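Local coordinates for protein GH62 arabinofuranosidase (PDB 4N4B) that probably releases terminal alpha-L-arabinofuranoside residues from the side chains of xylan, working as a calcium-containing five-bladed beta-propeller hydrolase, at residues R42-P50 against F62-Y71. Residues are numbered along the deposited sequence; the frame is centred on the assembly and turned at random. Where two conformers were deposited one is given.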
loop_
_atom_site.group_PDB
_atom_site.type_symbol
_atom_site.label_atom_id
_atom_site.label_comp_id
_atom_site.label_asym_id
_atom_site.label_seq_id
_atom_site.Cartn_x
_atom_site.Cartn_y
_atom_site.Cartn_z
ATOM N N ARG A 42 14.659 4.012 19.193
ATOM C CA ARG A 42 15.034 3.499 17.919
ATOM C C ARG A 42 15.394 4.523 16.846
ATOM O O ARG A 42 15.950 4.196 15.806
ATOM C CB ARG A 42 13.874 2.619 17.296
ATOM C CG ARG A 42 13.898 1.197 17.938
ATOM C CD ARG A 42 12.757 0.378 17.363
ATOM N NE ARG A 42 12.754 -1.041 17.867
ATOM C CZ ARG A 42 13.118 -2.066 17.141
ATOM N NH1 ARG A 42 13.413 -1.849 15.877
ATOM N NH2 ARG A 42 13.027 -3.299 17.571
ATOM N N GLY A 43 14.974 5.748 17.136
ATOM C CA GLY A 43 15.338 6.851 16.219
ATOM C C GLY A 43 14.516 6.945 14.937
ATOM O O GLY A 43 14.951 7.546 13.925
ATOM N N ILE A 44 13.327 6.310 14.918
ATOM C CA ILE A 44 12.526 6.292 13.689
ATOM C C ILE A 44 12.020 7.721 13.446
ATOM O O ILE A 44 11.541 8.390 14.326
ATOM C CB ILE A 44 11.413 5.248 13.855
ATOM C CG1 ILE A 44 12.014 3.825 13.872
ATOM C CG2 ILE A 44 10.394 5.407 12.763
ATOM C CD1 ILE A 44 11.181 2.767 14.489
ATOM N N ALA A 45 12.067 8.127 12.179
ATOM C CA ALA A 45 11.614 9.468 11.733
ATOM C C ALA A 45 10.170 9.457 11.270
ATOM O O ALA A 45 9.431 10.418 11.442
ATOM C CB ALA A 45 12.535 9.983 10.673
ATOM N N GLY A 46 9.815 8.392 10.508
ATOM C CA GLY A 46 8.524 8.297 9.888
ATOM C C GLY A 46 7.883 6.917 10.069
ATOM O O GLY A 46 8.563 5.923 10.065
ATOM N N ILE A 47 6.552 6.939 10.167
ATOM C CA ILE A 47 5.745 5.690 10.060
ATOM C C ILE A 47 4.967 5.830 8.817
ATOM O O ILE A 47 4.346 6.856 8.514
ATOM C CB ILE A 47 4.855 5.494 11.288
ATOM C CG1 ILE A 47 5.705 5.499 12.607
ATOM C CG2 ILE A 47 4.053 4.215 11.205
ATOM C CD1 ILE A 47 6.651 4.386 12.750
ATOM N N LYS A 48 5.025 4.789 7.961
ATOM C CA LYS A 48 4.781 4.978 6.527
ATOM C C LYS A 48 4.069 3.780 5.942
ATOM O O LYS A 48 4.122 2.659 6.430
ATOM C CB LYS A 48 6.095 5.141 5.750
ATOM C CG LYS A 48 6.881 6.385 6.109
ATOM C CD LYS A 48 8.050 6.519 5.216
ATOM C CE LYS A 48 7.682 7.006 3.865
ATOM N NZ LYS A 48 8.840 6.985 2.957
ATOM N N ASP A 49 3.500 3.974 4.784
ATOM C CA ASP A 49 3.130 2.938 3.807
ATOM C C ASP A 49 2.232 1.810 4.407
ATOM O O ASP A 49 2.534 0.612 4.239
ATOM C CB ASP A 49 4.398 2.250 3.262
ATOM C CG ASP A 49 5.546 3.186 2.882
ATOM O OD1 ASP A 49 5.219 4.254 2.356
ATOM O OD2 ASP A 49 6.718 2.783 3.120
ATOM N N PRO A 50 1.167 2.199 5.078
ATOM C CA PRO A 50 0.394 1.135 5.816
ATOM C C PRO A 50 -0.358 0.170 4.949
ATOM O O PRO A 50 -0.816 0.486 3.841
ATOM C CB PRO A 50 -0.552 1.940 6.638
ATOM C CG PRO A 50 -0.773 3.209 5.845
ATOM C CD PRO A 50 0.608 3.530 5.353
ATOM N N PHE A 62 0.122 -3.004 9.419
ATOM C CA PHE A 62 1.568 -3.116 9.281
ATOM C C PHE A 62 2.048 -1.886 8.514
ATOM O O PHE A 62 1.388 -1.421 7.622
ATOM C CB PHE A 62 2.036 -4.414 8.556
ATOM C CG PHE A 62 1.520 -5.655 9.224
ATOM C CD1 PHE A 62 0.195 -6.103 9.075
ATOM C CD2 PHE A 62 2.375 -6.394 9.958
ATOM C CE1 PHE A 62 -0.201 -7.267 9.773
ATOM C CE2 PHE A 62 1.972 -7.588 10.596
ATOM C CZ PHE A 62 0.685 -8.006 10.442
ATOM N N ALA A 63 3.246 -1.414 8.923
ATOM C CA ALA A 63 3.746 -0.184 8.317
ATOM C C ALA A 63 5.257 -0.272 8.248
ATOM O O ALA A 63 5.924 -1.048 8.919
ATOM C CB ALA A 63 3.277 1.029 9.119
ATOM N N SER A 64 5.828 0.557 7.331
ATOM C CA SER A 64 7.267 0.817 7.294
ATOM C C SER A 64 7.668 1.714 8.499
ATOM O O SER A 64 6.964 2.684 8.780
ATOM C CB SER A 64 7.770 1.489 6.040
ATOM O OG SER A 64 7.266 0.862 4.854
ATOM N N THR A 65 8.867 1.414 9.023
ATOM C CA THR A 65 9.626 2.344 9.879
ATOM C C THR A 65 10.667 2.914 8.981
ATOM O O THR A 65 11.351 2.248 8.286
ATOM C CB THR A 65 10.204 1.698 11.126
ATOM O OG1 THR A 65 11.180 0.731 10.788
ATOM C CG2 THR A 65 9.089 0.966 11.953
ATOM N N ALA A 66 10.802 4.248 9.003
ATOM C CA ALA A 66 11.724 4.994 8.091
ATOM C C ALA A 66 12.647 5.910 8.927
ATOM O O ALA A 66 12.204 6.626 9.791
ATOM C CB ALA A 66 10.942 5.811 7.116
ATOM N N GLN A 67 13.950 5.830 8.607
ATOM C CA GLN A 67 14.932 6.781 9.179
ATOM C C GLN A 67 16.081 6.712 8.173
ATOM O O GLN A 67 16.146 5.928 7.219
ATOM C CB GLN A 67 15.320 6.359 10.565
ATOM C CG GLN A 67 15.947 4.982 10.617
ATOM C CD GLN A 67 16.051 4.521 11.969
ATOM O OE1 GLN A 67 15.240 3.668 12.479
ATOM N NE2 GLN A 67 17.060 5.097 12.645
ATOM N N SER A 68 17.053 7.649 8.368
ATOM C CA SER A 68 18.097 7.637 7.333
ATOM C C SER A 68 18.987 6.423 7.449
ATOM O O SER A 68 19.506 6.099 6.420
ATOM C CB SER A 68 18.979 8.878 7.330
ATOM O OG SER A 68 18.224 10.010 6.972
ATOM N N ALA A 69 19.060 5.734 8.562
ATOM C CA ALA A 69 19.769 4.443 8.586
ATOM C C ALA A 69 19.042 3.253 7.960
ATOM O O ALA A 69 19.722 2.264 7.708
ATOM C CB ALA A 69 20.058 4.056 9.932
ATOM N N GLY A 70 17.780 3.352 7.666
ATOM C CA GLY A 70 17.154 2.231 7.028
ATOM C C GLY A 70 15.682 2.136 7.318
ATOM O O GLY A 70 15.131 2.916 7.970
ATOM N N TYR A 71 15.134 1.080 6.753
ATOM C CA TYR A 71 13.706 0.767 6.791
ATOM C C TYR A 71 13.495 -0.643 7.318
ATOM O O TYR A 71 14.188 -1.537 6.994
ATOM C CB TYR A 71 13.084 0.847 5.381
ATOM C CG TYR A 71 12.811 2.232 4.841
ATOM C CD1 TYR A 71 13.823 3.066 4.530
ATOM C CD2 TYR A 71 11.541 2.671 4.644
ATOM C CE1 TYR A 71 13.565 4.317 4.013
ATOM C CE2 TYR A 71 11.300 3.911 4.150
ATOM C CZ TYR A 71 12.293 4.723 3.868
ATOM O OH TYR A 71 11.982 5.955 3.332
#
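Ala45 and Gly46 both donate their backbone N-H to Ala66 O, Ala45 N at 2.8 Å and in the carbonyl plane, Gly46 N at 3.1 Å and tilted from it; two residues facing one make a classic beta bulge where 42-50 enters its strand. Beyond the bulge the antiparallel ladder continues as far as Lys48: Ala66 N returns a bond to Gly46 O, and Lys48 and Ser64 exchange a reciprocal N-H to O pair.

Among the side-chain polar contacts, Ser64 OG donates to Asp49 OD2 at 2.6 Å, meeting the carboxylate on its anti side. OD2 and Lys48 NZ also bond one oxygen of a Tris molecule, probably from the crystallisation liquor, and Asp49 touches His285, a residue of the calcium site, so Ser64 probably helps to fix this carboxylate beside that site. Lys48 lays CD against Ala66 CB (3.5 Å), then bends at chi3 (76°), which brings NZ to the edge of the Tyr71 ring for a weak bond to OH; the stronger partner of Lys48 NZ is Tyr320 OH, and that of Tyr71 OH is Asn321. Gln67 NE2 reaches Arg42 O only weakly.

On the face bearing Ile47 and Thr65, Ile47 CG2 meets Ala63 CB at 3.9 Å. From the loop before the strand, Ile44 crosses Thr65, its CD1 3.7 Å from Thr65 CB and CG2, while Ile44 CG1 passes Gln67 OE1. Cutting Ile44 back to an alanine is likely to leave a gap beside Thr65 and the Gln67 amide less confined.

The hairpin 46-55/58-67 begins one propeller blade, with 46-55 innermost; Lys48 and Pro50 touch strand 306-311, Ser64 and Phe62 strand 103-110.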